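Local structure of regulator of G-protein signaling 1 (Homo sapiens, 2BV1) at residues G40-L43 / K44-F47; A57-D60 / Y61-T64; E123-S126 / Y127-L131. The protein increases the GTPase activity of G protein alpha subunits, driving them into the inactive GDP-bound form and so damping signalling downstream of G protein-coupled receptors. All blocks are in the same frame, centred on the assembly; numbering follows the deposited sequence.

Interaction 1: G40-L43 / K44-F47; sequences GSFL and KSEF
With chi1 at 64°, the hydroxyl of S45 sits between its own backbone N and carbonyl carbon, from where OG donates back to F42 O at 2.7 Å. F42 carries its ring anti to the backbone N (chi1 167°), on the flank where E46 emerges one turn later. The E46 side chain comes over one ring face near the rim: CG stands 4.1 Å above the plane, and OE2 lies 3.7 Å from F42 CZ. Ring and carboxylate planes are 31° apart, neither stacked flat nor perpendicular. Helix 33-45 ends here. K44 N to G40 O (2.9 Å) and S45 N to S41 O (3.0 Å) are regular helical bonds, whereas E46 N bonds L43 O at 2.9 Å from above the carbonyl plane and reaches F42 O only weakly. F47, with positive phi, is the C-prime residue of a Schellman motif, closed by S48 N to L43 O and F47 N to K44 O. F42 O thus takes a hydroxyl in addition to the weak E46 N bond as the helix ends. The aromatic ring probably limits how the E46 carboxylate can lie, while its charge is answered by a salt bridge to R129 of helix 112-131.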
loop_
_atom_site.group_PDB
_atom_site.type_symbol
_atom_site.label_atom_id
_atom_site.label_comp_id
_atom_site.label_asym_id
_atom_site.label_seq_id
_atom_site.Cartn_x
_atom_site.Cartn_y
_atom_site.Cartn_z
ATOM N N GLY A 40 -1.465 -8.048 -2.313
ATOM C CA GLY A 40 -0.028 -8.034 -2.397
ATOM C C GLY A 40 0.566 -9.007 -3.382
ATOM O O GLY A 40 1.468 -8.640 -4.151
ATOM N N SER A 41 0.114 -10.280 -3.322
ATOM C CA SER A 41 0.628 -11.296 -4.204
ATOM C C SER A 41 0.314 -10.965 -5.671
ATOM O O SER A 41 1.142 -11.136 -6.545
ATOM C CB SER A 41 0.039 -12.674 -3.846
ATOM O OG SER A 41 0.291 -12.983 -2.469
ATOM N N PHE A 42 -0.898 -10.508 -5.926
ATOM C CA PHE A 42 -1.308 -10.060 -7.297
ATOM C C PHE A 42 -0.474 -8.868 -7.813
ATOM O O PHE A 42 -0.019 -8.870 -8.932
ATOM C CB PHE A 42 -2.834 -9.730 -7.327
ATOM C CG PHE A 42 -3.273 -8.983 -8.563
ATOM C CD1 PHE A 42 -3.607 -9.666 -9.718
ATOM C CD2 PHE A 42 -3.390 -7.588 -8.555
ATOM C CE1 PHE A 42 -4.030 -8.985 -10.855
ATOM C CE2 PHE A 42 -3.806 -6.910 -9.682
ATOM C CZ PHE A 42 -4.137 -7.605 -10.821
ATOM N N LEU A 43 -0.225 -7.885 -6.956
ATOM C CA LEU A 43 0.626 -6.740 -7.313
ATOM C C LEU A 43 2.046 -7.196 -7.630
ATOM O O LEU A 43 2.649 -6.759 -8.623
ATOM C CB LEU A 43 0.613 -5.682 -6.204
ATOM C CG LEU A 43 -0.722 -4.990 -5.832
ATOM C CD1 LEU A 43 -0.456 -3.930 -4.842
ATOM C CD2 LEU A 43 -1.450 -4.393 -7.067
ATOM N N LYS A 44 2.570 -8.128 -6.820
ATOM C CA LYS A 44 3.883 -8.684 -7.047
ATOM C C LYS A 44 3.917 -9.389 -8.405
ATOM O O LYS A 44 4.815 -9.139 -9.191
ATOM C CB LYS A 44 4.320 -9.616 -5.881
ATOM C CG LYS A 44 5.773 -9.430 -5.478
ATOM C CD LYS A 44 6.212 -10.144 -4.166
ATOM C CE LYS A 44 7.737 -10.107 -4.005
ATOM N NZ LYS A 44 8.258 -8.812 -3.412
ATOM N N SER A 45 2.921 -10.206 -8.723
ATOM C CA SER A 45 2.857 -10.800 -10.074
ATOM C C SER A 45 2.798 -9.778 -11.229
ATOM O O SER A 45 3.138 -10.127 -12.363
ATOM C CB SER A 45 1.706 -11.831 -10.219
ATOM O OG SER A 45 0.392 -11.284 -10.074
ATOM N N GLU A 46 2.392 -8.545 -10.903
ATOM C CA GLU A 46 2.173 -7.418 -11.842
ATOM C C GLU A 46 3.244 -6.330 -11.810
ATOM O O GLU A 46 3.047 -5.257 -12.408
ATOM C CB GLU A 46 0.888 -6.691 -11.424
ATOM C CG GLU A 46 -0.313 -6.976 -12.221
ATOM C CD GLU A 46 -1.229 -5.772 -12.307
ATOM O OE1 GLU A 46 -1.171 -4.862 -11.451
ATOM O OE2 GLU A 46 -2.007 -5.749 -13.268
ATOM N N PHE A 47 4.327 -6.586 -11.066
ATOM C CA PHE A 47 5.404 -5.644 -10.777
ATOM C C PHE A 47 4.948 -4.264 -10.277
ATOM O O PHE A 47 5.513 -3.246 -10.680
ATOM C CB PHE A 47 6.306 -5.487 -12.017
ATOM C CG PHE A 47 6.697 -6.778 -12.652
ATOM C CD1 PHE A 47 5.981 -7.271 -13.747
ATOM C CD2 PHE A 47 7.768 -7.503 -12.168
ATOM C CE1 PHE A 47 6.328 -8.471 -14.366
ATOM C CE2 PHE A 47 8.148 -8.702 -12.776
ATOM C CZ PHE A 47 7.418 -9.198 -13.893
#

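Interaction 2: A57-D60 / Y61-T64; sequences ACED and YKKT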
loop_
_atom_site.group_PDB
_atom_site.type_symbol
_atom_site.label_atom_id
_atom_site.label_comp_id
_atom_site.label_asym_id
_atom_site.label_seq_id
_atom_site.Cartn_x
_atom_site.Cartn_y
_atom_site.Cartn_z
ATOM N N ALA A 57 4.197 0.556 4.816
ATOM C CA ALA A 57 5.305 1.216 5.533
ATOM C C ALA A 57 4.847 2.540 6.149
ATOM O O ALA A 57 5.264 2.935 7.246
ATOM C CB ALA A 57 6.489 1.447 4.601
ATOM N N CYS A 58 3.976 3.253 5.429
ATOM C CA CYS A 58 3.482 4.538 5.924
ATOM C C CYS A 58 2.615 4.341 7.158
ATOM O O CYS A 58 2.682 5.130 8.083
ATOM C CB CYS A 58 2.680 5.281 4.826
ATOM S SG CYS A 58 3.717 5.865 3.498
ATOM N N GLU A 59 1.811 3.280 7.158
ATOM C CA GLU A 59 0.948 2.928 8.296
ATOM C C GLU A 59 1.832 2.631 9.503
ATOM O O GLU A 59 1.602 3.123 10.591
ATOM C CB GLU A 59 0.056 1.720 7.968
ATOM C CG GLU A 59 -1.041 2.029 6.905
ATOM C CD GLU A 59 -1.954 3.126 7.371
ATOM O OE1 GLU A 59 -1.833 4.269 6.873
ATOM O OE2 GLU A 59 -2.746 2.863 8.306
ATOM N N ASP A 60 2.900 1.899 9.246
ATOM C CA ASP A 60 3.846 1.530 10.277
ATOM C C ASP A 60 4.686 2.741 10.750
ATOM O O ASP A 60 5.000 2.871 11.953
ATOM C CB ASP A 60 4.585 0.251 9.815
ATOM C CG ASP A 60 6.050 0.334 9.921
ATOM O OD1 ASP A 60 6.552 0.366 11.069
ATOM O OD2 ASP A 60 6.704 0.316 8.831
ATOM N N TYR A 61 4.950 3.687 9.846
ATOM C CA TYR A 61 5.638 4.931 10.226
ATOM C C TYR A 61 4.818 5.758 11.229
ATOM O O TYR A 61 5.363 6.349 12.182
ATOM C CB TYR A 61 6.010 5.749 8.990
ATOM C CG TYR A 61 6.495 7.132 9.266
ATOM C CD1 TYR A 61 7.855 7.375 9.523
ATOM C CD2 TYR A 61 5.612 8.238 9.213
ATOM C CE1 TYR A 61 8.321 8.665 9.769
ATOM C CE2 TYR A 61 6.080 9.549 9.474
ATOM C CZ TYR A 61 7.437 9.747 9.742
ATOM O OH TYR A 61 7.926 11.012 10.007
ATOM N N LYS A 62 3.506 5.759 11.025
ATOM C CA LYS A 62 2.568 6.580 11.799
ATOM C C LYS A 62 2.393 6.128 13.225
ATOM O O LYS A 62 1.983 6.920 14.066
ATOM C CB LYS A 62 1.195 6.607 11.109
ATOM C CG LYS A 62 1.092 7.689 10.062
ATOM C CD LYS A 62 -0.316 7.720 9.401
ATOM C CE LYS A 62 -0.471 6.708 8.312
ATOM N NZ LYS A 62 -1.711 6.954 7.466
ATOM N N LYS A 63 2.675 4.858 13.499
ATOM C CA LYS A 63 2.641 4.343 14.856
ATOM C C LYS A 63 4.075 4.222 15.433
ATOM O O LYS A 63 4.287 3.497 16.388
ATOM C CB LYS A 63 1.963 2.965 14.904
ATOM C CG LYS A 63 0.624 2.771 14.113
ATOM C CD LYS A 63 0.516 1.288 13.663
ATOM C CE LYS A 63 -0.863 0.872 13.147
ATOM N NZ LYS A 63 -0.815 0.140 11.810
ATOM N N THR A 64 5.059 4.906 14.843
ATOM C CA THR A 64 6.458 4.781 15.288
ATOM C C THR A 64 6.737 5.871 16.312
ATOM O O THR A 64 6.229 7.009 16.194
ATOM C CB THR A 64 7.472 4.878 14.081
ATOM O OG1 THR A 64 7.375 3.712 13.258
ATOM C CG2 THR A 64 8.947 5.027 14.552
#
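Helical bonds from Y61 N to A57 O (2.7 Å) and K62 N to C58 O (3.1 Å) carry helix 50-62 into its last turn, beyond which K63 N to D60 O is weak. E59 folds back at chi2 (-60°), so that its carboxylate lies alongside the K62 chain, both side chains pointing the same way. The K62 ammonium meets the syn side of E59 OE1 at 2.8 Å, 23° out of the carboxylate plane, in a salt bridge between residues three apart. Q115 of helix 112-131 completes the group: its NE2 donates to E59 OE1 and its OE1 accepts from K62 NZ, so acid, base and amide hold one another. Were E59 an alanine, the K62 ammonium would probably lose its countercharge and Q115 NE2 this acceptor. The K63 chain runs past E59 O, with CG 3.7 Å away. At the helix end T64 OG1 donates to D60 O (2.8 Å), adding a side-chain bond to a carbonyl that K63 N holds only weakly. Y61 leaves another face of the helix, its ring edge beside C58 O. There its ring meets F111 edge-to-face, OH bonds T107 O, and L69, K72 and I76 of helix 69-81 pack against it. Within the all-helical RGS domain Y61 joins the helix end to helix 69-81, and the E59-K62 pair joins it to helix 112-131 through Q115.

Interaction 3: E123-S126 / Y127-L131; sequences EKDS and YPRFL
D125 and R129 form a salt bridge between residues four apart on helix 112-131 of the RGS domain, just where a wider pi-type turn (123-126) meets the kink at P128. This is the more exposed side. R129 NH1 donates to D125 OD1 at 2.8 Å, almost straight (168°) and in the guanidinium plane, but arriving from above the carboxylate plane; NH2 to OD2 is weak at 3.4 Å. The two planes stand 58° apart, so the pair is not a flat two-pronged bridge. R129 NE turns to E46. S126 CA lies over one face of the guanidinium. The buried side is packed more closely: F130 N bonds S126 O at 2.9 Å, and the F130 ring goes in among F39, F42 and Y136. Y127 OH bonds W22 O, L26 and L29 of helix 26-31 flank its side chain, and L131 CD1 lies 3.6 Å over one ring face. P128 has no N-H to give the turn before it. Its ring instead lies against the backbone carbonyl of E123: P128 CD is 3.1 Å from E123 O, and the same oxygen lies in the plane of the Y127 ring, 3.8 Å from CD2.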
loop_
_atom_site.group_PDB
_atom_site.type_symbol
_atom_site.label_atom_id
_atom_site.label_comp_id
_atom_site.label_asym_id
_atom_site.label_seq_id
_atom_site.Cartn_x
_atom_site.Cartn_y
_atom_site.Cartn_z
ATOM N N GLU A 123 -6.514 2.349 -5.888
ATOM C CA GLU A 123 -7.984 2.349 -5.941
ATOM C C GLU A 123 -8.517 2.369 -7.351
ATOM O O GLU A 123 -9.456 1.673 -7.646
ATOM C CB GLU A 123 -8.553 3.491 -5.137
ATOM C CG GLU A 123 -10.016 3.360 -4.759
ATOM C CD GLU A 123 -10.483 4.403 -3.712
ATOM O OE1 GLU A 123 -9.866 5.503 -3.572
ATOM O OE2 GLU A 123 -11.461 4.104 -2.975
ATOM N N LYS A 124 -7.872 3.126 -8.225
ATOM C CA LYS A 124 -8.372 3.395 -9.540
ATOM C C LYS A 124 -7.796 2.494 -10.612
ATOM O O LYS A 124 -8.398 2.318 -11.630
ATOM C CB LYS A 124 -8.130 4.853 -9.899
ATOM C CG LYS A 124 -8.863 5.814 -8.977
ATOM C CD LYS A 124 -10.336 5.369 -8.691
ATOM C CE LYS A 124 -11.195 6.562 -8.258
ATOM N NZ LYS A 124 -11.898 6.346 -6.953
ATOM N N ASP A 125 -6.676 1.850 -10.361
ATOM C CA ASP A 125 -6.040 1.039 -11.390
ATOM C C ASP A 125 -5.909 -0.457 -11.009
ATOM O O ASP A 125 -6.575 -1.318 -11.558
ATOM C CB ASP A 125 -4.667 1.681 -11.655
ATOM C CG ASP A 125 -3.815 0.906 -12.643
ATOM O OD1 ASP A 125 -4.351 0.378 -13.625
ATOM O OD2 ASP A 125 -2.585 0.804 -12.411
ATOM N N SER A 126 -5.060 -0.773 -10.045
ATOM C CA SER A 126 -4.725 -2.176 -9.811
ATOM C C SER A 126 -5.798 -2.906 -8.962
ATOM O O SER A 126 -5.985 -4.099 -9.146
ATOM C CB SER A 126 -3.351 -2.306 -9.162
ATOM O OG SER A 126 -3.321 -1.615 -7.956
ATOM N N TYR A 127 -6.482 -2.198 -8.061
ATOM C CA TYR A 127 -7.560 -2.772 -7.286
ATOM C C TYR A 127 -8.728 -3.310 -8.172
ATOM O O TYR A 127 -9.104 -4.483 -8.015
ATOM C CB TYR A 127 -8.043 -1.803 -6.237
ATOM C CG TYR A 127 -9.306 -2.169 -5.525
ATOM C CD1 TYR A 127 -9.364 -3.290 -4.690
ATOM C CD2 TYR A 127 -10.446 -1.379 -5.648
ATOM C CE1 TYR A 127 -10.553 -3.607 -4.018
ATOM C CE2 TYR A 127 -11.605 -1.688 -5.008
ATOM C CZ TYR A 127 -11.657 -2.817 -4.171
ATOM O OH TYR A 127 -12.832 -3.099 -3.537
ATOM N N PRO A 128 -9.288 -2.484 -9.085
ATOM C CA PRO A 128 -10.267 -3.049 -10.021
ATOM C C PRO A 128 -9.774 -4.261 -10.821
ATOM O O PRO A 128 -10.528 -5.207 -10.992
ATOM C CB PRO A 128 -10.596 -1.866 -10.965
ATOM C CG PRO A 128 -10.279 -0.643 -10.142
ATOM C CD PRO A 128 -9.175 -1.018 -9.217
ATOM N N ARG A 129 -8.541 -4.230 -11.311
ATOM C CA ARG A 129 -7.978 -5.344 -12.070
ATOM C C ARG A 129 -7.883 -6.611 -11.228
ATOM O O ARG A 129 -8.188 -7.702 -11.708
ATOM C CB ARG A 129 -6.583 -4.985 -12.566
ATOM C CG ARG A 129 -6.043 -5.845 -13.693
ATOM C CD ARG A 129 -4.945 -5.139 -14.489
ATOM N NE ARG A 129 -3.960 -4.434 -13.651
ATOM C CZ ARG A 129 -3.859 -3.114 -13.559
ATOM N NH1 ARG A 129 -4.709 -2.310 -14.202
ATOM N NH2 ARG A 129 -2.915 -2.582 -12.806
ATOM N N PHE A 130 -7.448 -6.447 -9.981
ATOM C CA PHE A 130 -7.392 -7.549 -9.008
ATOM C C PHE A 130 -8.757 -8.246 -8.840
ATOM O O PHE A 130 -8.848 -9.511 -8.759
ATOM C CB PHE A 130 -6.964 -6.992 -7.678
ATOM C CG PHE A 130 -7.126 -7.938 -6.545
ATOM C CD1 PHE A 130 -6.329 -9.083 -6.457
ATOM C CD2 PHE A 130 -8.028 -7.667 -5.542
ATOM C CE1 PHE A 130 -6.470 -9.947 -5.394
ATOM C CE2 PHE A 130 -8.173 -8.529 -4.492
ATOM C CZ PHE A 130 -7.386 -9.669 -4.412
ATOM N N LEU A 131 -9.808 -7.428 -8.779
ATOM C CA LEU A 131 -11.133 -7.969 -8.573
ATOM C C LEU A 131 -11.613 -8.749 -9.757
ATOM O O LEU A 131 -12.571 -9.494 -9.644
ATOM C CB LEU A 131 -12.137 -6.875 -8.195
ATOM C CG LEU A 131 -11.916 -6.106 -6.892
ATOM C CD1 LEU A 131 -12.914 -4.999 -6.764
ATOM C CD2 LEU A 131 -12.012 -7.057 -5.692
#

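How the interactions relate
All three contacts are local and lie within the single RGS domain, in series along the chain: interaction 1 at the end of helix 33-45, interaction 2 at the end of helix 50-62, interaction 3 late in helix 112-131. Interactions 1 and 3 touch, their centres about 12 Å apart: besides the acid-arginine link, L43 packs on S126, and the F42 ring on the backbone of S126 and F130. Interaction 2 lies across the chain's centre from both, its centre about 22 Å from that of interaction 1 and 24 Å from that of interaction 3. Helix 112-131 contacts both helix ends, through Q115 early and 126-130 late, consistent with a part in holding the domain together.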